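Local coordinates for polyketide synthase (PDB 3QIT), which acts as the thioesterase domain of the curacin A polyketide synthase, a decarboxylating enzyme that probably releases the chain by hydrolysis and leaves a terminal alkene, at residues L40-Q43 / E44-L47; E179-S182 / Y183-A186; Y223-M226 / L227-I230; K243-P247 / E248-Q252. One frame throughout, in Å; residues are numbered along the deposited sequence.

Contact 1: L40-Q43 / E44-L47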
loop_
_atom_site.group_PDB
_atom_site.type_symbol
_atom_site.label_atom_id
_atom_site.label_comp_id
_atom_site.label_asym_id
_atom_site.label_seq_id
_atom_site.Cartn_x
_atom_site.Cartn_y
_atom_site.Cartn_z
ATOM N N LEU B 40 -18.875 13.846 8.283
ATOM C CA LEU B 40 -19.704 14.829 8.975
ATOM C C LEU B 40 -19.174 16.264 8.848
ATOM O O LEU B 40 -19.953 17.189 8.940
ATOM C CB LEU B 40 -19.895 14.432 10.445
ATOM C CG LEU B 40 -20.627 15.386 11.383
ATOM C CD1 LEU B 40 -22.065 15.595 10.969
ATOM C CD2 LEU B 40 -20.552 14.895 12.800
ATOM N N ALA B 41 -17.883 16.441 8.545
ATOM C CA ALA B 41 -17.313 17.786 8.410
ATOM C C ALA B 41 -17.947 18.563 7.246
ATOM O O ALA B 41 -17.806 19.776 7.168
ATOM C CB ALA B 41 -15.751 17.710 8.234
ATOM N N TRP B 42 -18.627 17.844 6.347
ATOM C CA TRP B 42 -19.295 18.463 5.202
ATOM C C TRP B 42 -20.675 18.981 5.530
ATOM O O TRP B 42 -21.323 19.537 4.654
ATOM C CB TRP B 42 -19.420 17.452 4.046
ATOM C CG TRP B 42 -18.106 17.208 3.335
ATOM C CD1 TRP B 42 -17.303 16.112 3.461
ATOM C CD2 TRP B 42 -17.442 18.108 2.441
ATOM N NE1 TRP B 42 -16.181 16.262 2.664
ATOM C CE2 TRP B 42 -16.244 17.482 2.033
ATOM C CE3 TRP B 42 -17.754 19.384 1.933
ATOM C CZ2 TRP B 42 -15.348 18.080 1.119
ATOM C CZ3 TRP B 42 -16.863 19.979 1.023
ATOM C CH2 TRP B 42 -15.664 19.332 0.638
ATOM N N GLN B 43 -21.129 18.822 6.773
ATOM C CA GLN B 43 -22.553 19.084 7.076
ATOM C C GLN B 43 -23.028 20.491 6.707
ATOM O O GLN B 43 -24.145 20.665 6.199
ATOM C CB GLN B 43 -22.845 18.811 8.549
ATOM C CG GLN B 43 -24.308 19.093 8.917
ATOM C CD GLN B 43 -24.784 18.236 10.051
ATOM O OE1 GLN B 43 -25.200 17.107 9.841
ATOM N NE2 GLN B 43 -24.755 18.772 11.255
ATOM N N GLU B 44 -22.211 21.496 7.001
ATOM C CA GLU B 44 -22.604 22.879 6.727
ATOM C C GLU B 44 -22.742 23.186 5.237
ATOM O O GLU B 44 -23.542 24.043 4.860
ATOM C CB GLU B 44 -21.688 23.865 7.452
ATOM C CG GLU B 44 -21.970 23.922 8.980
ATOM C CD GLU B 44 -23.421 24.327 9.298
ATOM O OE1 GLU B 44 -23.864 25.417 8.858
ATOM O OE2 GLU B 44 -24.133 23.553 9.974
ATOM N N VAL B 45 -21.959 22.501 4.401
ATOM C CA VAL B 45 -22.174 22.519 2.946
ATOM C C VAL B 45 -23.388 21.668 2.512
ATOM O O VAL B 45 -24.145 22.052 1.605
ATOM C CB VAL B 45 -20.897 22.043 2.200
ATOM C CG1 VAL B 45 -21.116 22.022 0.675
ATOM C CG2 VAL B 45 -19.679 22.926 2.580
ATOM N N ALA B 46 -23.549 20.502 3.143
ATOM C CA ALA B 46 -24.537 19.528 2.728
ATOM C C ALA B 46 -25.978 20.016 2.982
ATOM O O ALA B 46 -26.863 19.768 2.147
ATOM C CB ALA B 46 -24.296 18.211 3.438
ATOM N N LEU B 47 -26.208 20.684 4.112
ATOM C CA LEU B 47 -27.592 21.076 4.459
ATOM C C LEU B 47 -28.258 21.925 3.355
ATOM O O LEU B 47 -29.333 21.556 2.883
ATOM C CB LEU B 47 -27.704 21.721 5.866
ATOM C CG LEU B 47 -27.326 20.742 6.999
ATOM C CD1 LEU B 47 -27.270 21.414 8.372
ATOM C CD2 LEU B 47 -28.279 19.565 7.025
HETATM O O HOH W 1 -19.404 21.776 6.285
#

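Contact 2: E179-S182 / Y183-A186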
loop_
_atom_site.group_PDB
_atom_site.type_symbol
_atom_site.label_atom_id
_atom_site.label_comp_id
_atom_site.label_asym_id
_atom_site.label_seq_id
_atom_site.Cartn_x
_atom_site.Cartn_y
_atom_site.Cartn_z
ATOM N N GLU B 179 -19.328 26.742 18.283
ATOM C CA GLU B 179 -19.258 25.860 19.435
ATOM C C GLU B 179 -20.102 24.612 19.165
ATOM O O GLU B 179 -19.665 23.488 19.451
ATOM C CB GLU B 179 -19.717 26.587 20.712
ATOM C CG GLU B 179 -19.520 25.798 22.013
ATOM C CD GLU B 179 -20.555 24.682 22.221
ATOM O OE1 GLU B 179 -21.740 24.866 21.855
ATOM O OE2 GLU B 179 -20.183 23.614 22.760
ATOM N N GLU B 180 -21.294 24.806 18.597
ATOM C CA GLU B 180 -22.219 23.692 18.354
ATOM C C GLU B 180 -21.668 22.634 17.391
ATOM O O GLU B 180 -21.798 21.438 17.650
ATOM C CB GLU B 180 -23.585 24.191 17.839
ATOM C CG GLU B 180 -24.357 25.106 18.815
ATOM C CD GLU B 180 -24.077 26.609 18.634
ATOM O OE1 GLU B 180 -22.905 27.016 18.476
ATOM O OE2 GLU B 180 -25.050 27.401 18.678
ATOM N N PHE B 181 -21.102 23.083 16.271
ATOM C CA PHE B 181 -20.631 22.173 15.233
ATOM C C PHE B 181 -19.348 21.506 15.721
ATOM O O PHE B 181 -19.162 20.311 15.517
ATOM C CB PHE B 181 -20.429 22.900 13.896
ATOM C CG PHE B 181 -20.232 21.977 12.701
ATOM C CD1 PHE B 181 -20.764 20.683 12.681
ATOM C CD2 PHE B 181 -19.545 22.425 11.589
ATOM C CE1 PHE B 181 -20.571 19.832 11.572
ATOM C CE2 PHE B 181 -19.361 21.602 10.471
ATOM C CZ PHE B 181 -19.862 20.301 10.475
ATOM N N SER B 182 -18.506 22.260 16.426
ATOM C CA SER B 182 -17.286 21.667 16.996
ATOM C C SER B 182 -17.654 20.510 17.938
ATOM O O SER B 182 -17.013 19.436 17.957
ATOM C CB SER B 182 -16.417 22.732 17.691
ATOM O OG SER B 182 -16.948 23.088 18.951
ATOM N N TYR B 183 -18.705 20.702 18.705
ATOM C CA TYR B 183 -19.178 19.661 19.603
ATOM C C TYR B 183 -19.733 18.446 18.859
ATOM O O TYR B 183 -19.394 17.321 19.175
ATOM C CB TYR B 183 -20.229 20.229 20.560
ATOM C CG TYR B 183 -20.576 19.225 21.613
ATOM C CD1 TYR B 183 -19.822 19.140 22.796
ATOM C CD2 TYR B 183 -21.591 18.301 21.401
ATOM C CE1 TYR B 183 -20.121 18.186 23.765
ATOM C CE2 TYR B 183 -21.901 17.347 22.352
ATOM C CZ TYR B 183 -21.168 17.292 23.524
ATOM O OH TYR B 183 -21.496 16.340 24.451
ATOM N N ILE B 184 -20.585 18.680 17.867
ATOM C CA ILE B 184 -21.128 17.621 17.027
ATOM C C ILE B 184 -20.003 16.732 16.391
ATOM O O ILE B 184 -20.082 15.477 16.376
ATOM C CB ILE B 184 -22.077 18.292 15.980
ATOM C CG1 ILE B 184 -23.400 18.655 16.689
ATOM C CG2 ILE B 184 -22.301 17.415 14.757
ATOM C CD1 ILE B 184 -24.262 19.671 15.947
ATOM N N LEU B 185 -18.963 17.385 15.901
ATOM C CA LEU B 185 -17.819 16.681 15.281
ATOM C C LEU B 185 -17.073 15.835 16.319
ATOM O O LEU B 185 -16.855 14.656 16.110
ATOM C CB LEU B 185 -16.880 17.692 14.659
ATOM C CG LEU B 185 -17.437 18.349 13.389
ATOM C CD1 LEU B 185 -16.611 19.600 13.066
ATOM C CD2 LEU B 185 -17.418 17.376 12.244
ATOM N N ALA B 186 -16.772 16.438 17.471
ATOM C CA ALA B 186 -16.040 15.721 18.540
ATOM C C ALA B 186 -16.828 14.530 19.096
ATOM O O ALA B 186 -16.256 13.485 19.386
ATOM C CB ALA B 186 -15.653 16.690 19.675
#

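Contact 3: Y223-M226 / L227-I230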
loop_
_atom_site.group_PDB
_atom_site.type_symbol
_atom_site.label_atom_id
_atom_site.label_comp_id
_atom_site.label_asym_id
_atom_site.label_seq_id
_atom_site.Cartn_x
_atom_site.Cartn_y
_atom_site.Cartn_z
ATOM N N TYR B 223 2.332 14.408 -11.109
ATOM C CA TYR B 223 1.025 14.879 -10.666
ATOM C C TYR B 223 0.447 15.931 -11.606
ATOM O O TYR B 223 -0.740 15.893 -11.916
ATOM C CB TYR B 223 1.044 15.408 -9.224
ATOM C CG TYR B 223 -0.355 15.739 -8.753
ATOM C CD1 TYR B 223 -1.343 14.754 -8.752
ATOM C CD2 TYR B 223 -0.710 17.036 -8.377
ATOM C CE1 TYR B 223 -2.643 15.022 -8.354
ATOM C CE2 TYR B 223 -2.028 17.327 -7.961
ATOM C CZ TYR B 223 -2.987 16.305 -7.960
ATOM O OH TYR B 223 -4.295 16.541 -7.581
ATOM N N LEU B 224 1.283 16.861 -12.059
ATOM C CA LEU B 224 0.836 17.871 -13.017
ATOM C C LEU B 224 0.371 17.214 -14.313
ATOM O O LEU B 224 -0.586 17.676 -14.941
ATOM C CB LEU B 224 1.944 18.891 -13.304
ATOM C CG LEU B 224 2.369 19.811 -12.149
ATOM C CD1 LEU B 224 3.526 20.712 -12.582
ATOM C CD2 LEU B 224 1.191 20.646 -11.650
ATOM N N GLU B 225 1.030 16.128 -14.711
ATOM C CA GLU B 225 0.595 15.426 -15.911
ATOM C C GLU B 225 -0.804 14.845 -15.719
ATOM O O GLU B 225 -1.608 14.854 -16.651
ATOM C CB GLU B 225 1.598 14.350 -16.344
ATOM C CG GLU B 225 2.903 14.909 -16.923
ATOM C CD GLU B 225 2.736 15.594 -18.286
ATOM O OE1 GLU B 225 3.667 16.324 -18.699
ATOM O OE2 GLU B 225 1.690 15.401 -18.953
ATOM N N MET B 226 -1.088 14.357 -14.513
ATOM C CA MET B 226 -2.432 13.898 -14.167
ATOM C C MET B 226 -3.424 15.050 -14.313
ATOM O O MET B 226 -4.453 14.905 -14.989
ATOM C CB MET B 226 -2.469 13.323 -12.744
ATOM C CG MET B 226 -3.857 13.321 -12.083
ATOM S SD MET B 226 -3.942 12.327 -10.586
ATOM C CE MET B 226 -3.957 10.694 -11.310
ATOM N N LEU B 227 -3.100 16.187 -13.691
ATOM C CA LEU B 227 -3.968 17.374 -13.729
ATOM C C LEU B 227 -4.218 17.839 -15.169
ATOM O O LEU B 227 -5.355 18.179 -15.539
ATOM C CB LEU B 227 -3.383 18.521 -12.897
ATOM C CG LEU B 227 -3.208 18.345 -11.374
ATOM C CD1 LEU B 227 -2.694 19.612 -10.745
ATOM C CD2 LEU B 227 -4.482 17.887 -10.677
ATOM N N LYS B 228 -3.167 17.797 -15.983
ATOM C CA LYS B 228 -3.254 18.206 -17.380
ATOM C C LYS B 228 -4.239 17.330 -18.164
ATOM O O LYS B 228 -4.904 17.820 -19.079
ATOM C CB LYS B 228 -1.860 18.180 -18.027
ATOM C CG LYS B 228 -1.746 18.988 -19.308
ATOM C CD LYS B 228 -0.342 18.918 -19.906
ATOM C CE LYS B 228 -0.248 19.772 -21.176
ATOM N NZ LYS B 228 1.016 19.543 -21.945
ATOM N N SER B 229 -4.339 16.057 -17.772
ATOM C CA SER B 229 -5.128 15.039 -18.484
ATOM C C SER B 229 -6.634 15.081 -18.199
ATOM O O SER B 229 -7.434 14.492 -18.951
ATOM C CB SER B 229 -4.600 13.636 -18.152
ATOM O OG SER B 229 -5.080 13.175 -16.891
ATOM N N ILE B 230 -7.013 15.764 -17.120
ATOM C CA ILE B 230 -8.398 15.839 -16.648
ATOM C C ILE B 230 -9.291 16.384 -17.780
ATOM O O ILE B 230 -9.090 17.523 -18.201
ATOM C CB ILE B 230 -8.513 16.751 -15.368
ATOM C CG1 ILE B 230 -7.646 16.233 -14.195
ATOM C CG2 ILE B 230 -9.974 16.903 -14.937
ATOM C CD1 ILE B 230 -7.334 17.294 -13.047
#

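Contact 4: K243-P247 / E248-Q252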
loop_
_atom_site.group_PDB
_atom_site.type_symbol
_atom_site.label_atom_id
_atom_site.label_comp_id
_atom_site.label_asym_id
_atom_site.label_seq_id
_atom_site.Cartn_x
_atom_site.Cartn_y
_atom_site.Cartn_z
ATOM N N LYS B 243 -3.126 29.985 2.926
ATOM C CA LYS B 243 -1.696 30.031 2.665
ATOM C C LYS B 243 -1.211 28.693 2.104
ATOM O O LYS B 243 -0.013 28.482 1.928
ATOM C CB LYS B 243 -0.935 30.424 3.940
ATOM C CG LYS B 243 -1.446 31.706 4.606
ATOM C CD LYS B 243 -1.095 32.956 3.792
ATOM C CE LYS B 243 -1.949 34.153 4.196
ATOM N NZ LYS B 243 -1.766 35.322 3.279
ATOM N N LEU B 244 -2.154 27.798 1.805
ATOM C CA LEU B 244 -1.822 26.497 1.231
ATOM C C LEU B 244 -1.029 26.647 -0.070
ATOM O O LEU B 244 0.041 26.043 -0.238
ATOM C CB LEU B 244 -3.084 25.658 0.985
ATOM C CG LEU B 244 -2.806 24.298 0.345
ATOM C CD1 LEU B 244 -2.105 23.381 1.352
ATOM C CD2 LEU B 244 -4.080 23.635 -0.178
ATOM N N ASN B 245 -1.546 27.463 -0.985
ATOM C CA ASN B 245 -0.890 27.638 -2.269
ATOM C C ASN B 245 -0.202 28.985 -2.353
ATOM O O ASN B 245 -0.841 30.040 -2.198
ATOM C CB ASN B 245 -1.892 27.476 -3.413
ATOM C CG ASN B 245 -2.323 26.035 -3.606
ATOM O OD1 ASN B 245 -1.521 25.185 -3.989
ATOM N ND2 ASN B 245 -3.595 25.752 -3.338
ATOM N N ARG B 246 1.107 28.935 -2.587
ATOM C CA ARG B 246 1.887 30.130 -2.884
ATOM C C ARG B 246 1.446 30.641 -4.259
ATOM O O ARG B 246 0.806 29.899 -5.014
ATOM C CB ARG B 246 3.384 29.802 -2.878
ATOM C CG ARG B 246 3.907 29.217 -1.569
ATOM C CD ARG B 246 5.330 28.673 -1.735
ATOM N NE ARG B 246 5.374 27.540 -2.666
ATOM C CZ ARG B 246 6.470 27.099 -3.285
ATOM N NH1 ARG B 246 7.645 27.686 -3.091
ATOM N NH2 ARG B 246 6.384 26.065 -4.113
ATOM N N PRO B 247 1.756 31.908 -4.589
ATOM C CA PRO B 247 1.391 32.421 -5.908
ATOM C C PRO B 247 1.885 31.551 -7.069
ATOM O O PRO B 247 1.149 31.372 -8.039
ATOM C CB PRO B 247 2.063 33.796 -5.949
ATOM C CG PRO B 247 2.146 34.205 -4.537
ATOM C CD PRO B 247 2.343 32.958 -3.734
ATOM N N GLU B 248 3.108 31.020 -6.969
ATOM C CA GLU B 248 3.636 30.090 -7.978
ATOM C C GLU B 248 2.836 28.791 -8.095
ATOM O O GLU B 248 2.747 28.219 -9.185
ATOM C CB GLU B 248 5.110 29.746 -7.724
ATOM C CG GLU B 248 5.424 29.321 -6.298
ATOM C CD GLU B 248 5.963 30.474 -5.461
ATOM O OE1 GLU B 248 7.132 30.372 -5.023
ATOM O OE2 GLU B 248 5.233 31.480 -5.254
ATOM N N ASP B 249 2.286 28.312 -6.977
ATOM C CA ASP B 249 1.459 27.098 -6.989
ATOM C C ASP B 249 0.120 27.379 -7.664
ATOM O O ASP B 249 -0.366 26.551 -8.443
ATOM C CB ASP B 249 1.188 26.564 -5.575
ATOM C CG ASP B 249 2.452 26.130 -4.848
ATOM O OD1 ASP B 249 3.358 25.579 -5.507
ATOM O OD2 ASP B 249 2.520 26.334 -3.610
ATOM N N LEU B 250 -0.482 28.530 -7.342
ATOM C CA LEU B 250 -1.724 28.962 -8.008
ATOM C C LEU B 250 -1.501 29.118 -9.502
ATOM O O LEU B 250 -2.330 28.682 -10.303
ATOM C CB LEU B 250 -2.237 30.283 -7.437
ATOM C CG LEU B 250 -2.750 30.294 -5.996
ATOM C CD1 LEU B 250 -3.173 31.713 -5.623
ATOM C CD2 LEU B 250 -3.896 29.329 -5.819
ATOM N N GLN B 251 -0.379 29.751 -9.865
ATOM C CA GLN B 251 0.008 29.917 -11.261
ATOM C C GLN B 251 0.201 28.565 -11.947
ATOM O O GLN B 251 -0.288 28.347 -13.066
ATOM C CB GLN B 251 1.271 30.785 -11.370
ATOM C CG GLN B 251 1.656 31.203 -12.792
ATOM C CD GLN B 251 0.567 31.982 -13.532
ATOM O OE1 GLN B 251 0.422 31.853 -14.753
ATOM N NE2 GLN B 251 -0.195 32.799 -12.799
ATOM N N GLN B 252 0.915 27.657 -11.277
ATOM C CA GLN B 252 1.131 26.328 -11.828
ATOM C C GLN B 252 -0.169 25.592 -12.100
ATOM O O GLN B 252 -0.329 25.013 -13.176
ATOM C CB GLN B 252 2.038 25.486 -10.927
ATOM C CG GLN B 252 2.502 24.193 -11.586
ATOM C CD GLN B 252 3.187 24.419 -12.926
ATOM O OE1 GLN B 252 4.244 25.047 -13.001
ATOM N NE2 GLN B 252 2.588 23.899 -13.992
#

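Contact 1: L40-Q43 / E44-L47
Two backbone hydrogen bonds tie the loop end to the first turn of the helix: Ala46 N reaches Trp42 O at 2.9 Å, and Leu47 N reaches Gln43 O at 2.9 Å. Here a short 3-10 segment, 40-42, runs straight into helix 43-51, so the 3-10 bond from Gln43 N to Leu40 O (3.0 Å) gives way to the i to i+4 pattern of an alpha helix. A water bridges the same junction, donating to Ala41 O at 2.7 Å and accepting from Val45 N at 3.3 Å.

The apolar contacts are few. Val45 sets CG2 against the edge of the Trp42 indole, near the ring plane, with CE3 to CG2 at 4.1 Å; the two side chains run alongside each other. On the next flank Leu47 CD1 touches Gln43 CG at 3.8 Å. With Gln43 CG anti to the backbone N (chi1 179°), the methylene part of the chain lies near Leu47, while OE1 goes on to accept a hydrogen bond from Trp21 NE1 on strand 14-21.

Trp42 also packs on His33 and on the probable nucleophile elbow of this alpha/beta hydrolase fold. The chemistry is thus divided: water and main-chain bonds engage the carbonyls of Ala41, Trp42 and Gln43 and the amides of Val45, Ala46 and Leu47, while the apolar touches come from Val45 and the methylenes of Gln43.

Contact 2: E179-S182 / Y183-A186
Four i to i+4 backbone hydrogen bonds, from Tyr183 N to Glu179 O through Ala186 N to Ser182 O, each 3.0 Å long, make this the regular first part of alpha-helix 179-188. Phe181 and Leu185, one turn apart, carry the main side-chain contact. Leu185 lays CD1 over the centre of the Phe181 ring, 4.0 Å from the centroid and only 3° off the normal, a CH-pi contact; its CG also meets Phe181 CE1 at 3.9 Å. Ile184 comes to the same ring differently, placing CG2 at the edge, near the plane, 4.2 Å from Phe181 CD1. The benzyl group is brought alongside these residues because its CG stands opposite the main-chain nitrogen (chi1 -167°).

Ser182 turns its hydroxyl back along the helix. With chi1 at 77°, OG donates to Glu179 O at 2.8 Å, so that this carbonyl is gripped twice, by OG and by Tyr183 N, both arriving from the same face of its plane.

The helix belongs to the insertion between strands 120-126 and 234-239, consistent with the lid region of alpha/beta hydrolases. It is wedged between neighbours: Phe181 rests on Gln43 and Glu44 of helix 43-51, whereas Ser182, Tyr183, Leu185 and Ala186 pack on helix 163-173.

Contact 3: Y223-M226 / L227-I230
Leu227 lies over one face of the Tyr223 ring, one helical turn on. Its CG makes a CH-pi contact, 4.1 Å from the centroid and 24° off the normal, displaced toward the rim, and CD2 runs on to the phenol end, 3.5 Å from Tyr223 CZ. The other methyl, CD1, is shared between the ring and Leu224, whose CD2 lies 4.1 Å away. Tyr223 CG is trans to the main-chain nitrogen (chi1 -174°), which swings the phenol alongside the following turn, where Leu227 can cover it.

These residues belong to helix 220-229, which leads into strand 234-239 of the central sheet of the alpha/beta hydrolase fold. In its last turn, regular bonds from Leu227 N to Tyr223 O and from Lys228 N to Leu224 O give way to weak ones from the amides of Ser229 and Ile230. The Ser229 hydroxyl folds back to donate to Met226 O at 2.6 Å, adding a side-chain bond to a carbonyl that otherwise receives only weak amide bonds in this turn.

Farther out, Tyr223 OH is hydrogen-bonded to Thr110 OG1 of helix 104-115. Replacing Tyr223 with an alanine removes ring and hydroxyl together, which is likely to leave Thr110 without its mate and a gap beside Leu227. Leu224 and Leu227 lean on Thr256 of helix 247-256, while Met226 and Ser229 pack against Leu144 and Val141 of the second subunit.

Contact 4: K243-P247 / E248-Q252
Arg246 bends at chi3 (-65°) and turns the edge of its guanidinium to Asp249, while Glu248, with CG placed between the backbone N and carbonyl carbon (chi1 50°) and a bend at chi2, folds back over the guanidinium. The two acids are therefore met in different ways. Asp249 OD2 lies at the edge, in the guanidinium plane, and accepts from Arg246 NE at 3.2 Å in a nearly straight, salt-bridging bond (167°); a weak second bond joins Arg246 NH2 to Asp249 OD1. Glu248 instead lies over a face: its CG sits above the centre, and OE1 is 3.3 Å from Arg246 NH1, a salt bridge by charge alone, since no N-H points at OE1. Together the three residues form a salt-bridge network at the N-terminus of helix 247-256.

Arg246 is the N-cap residue. Its carbonyl accepts the i to i+4 bond from Leu250 N at 3.0 Å, and its own amide donates to Asp249 OD2 at 3.1 Å. That oxygen therefore takes two N-H groups, backbone and side chain, from the same face of the carboxylate plane. Were Asp249 an alanine, the Arg246 amide would probably lose this acceptor and the guanidinium, left with Glu248, turn more freely.

Beside the cap, Asn245 CB touches Leu250 CD2 at 3.6 Å. Both residues pack on Tyr238 of strand 234-239, Asn245 ND2 bonds to Leu128 O, and Gln252 meets Arg220 and Leu224 of helix 220-229.

Along the chain the contacts follow one another in order, 1 to 4, and in space they form two pairs. Contacts 1 and 2, with centres 12 Å apart, join the start of helix 43-51 to helix 179-188: Leu40 CD2 meets Ile184 CG2 at 3.6 Å, although more than 130 residues separate them in sequence. Contacts 3 and 4 lie about 16 Å apart between centres; their helices, 220-229 and 247-256, touch through Leu224 and Gln252, with strand 234-239 of the central sheet between them in sequence and contact 4 packing on it. Contacts 2 and 3 are about 37 Å apart and on opposite sides of the chain's centre. The four thus mark two separated regions of one alpha/beta hydrolase domain, with contact 3 also reaching the second subunit.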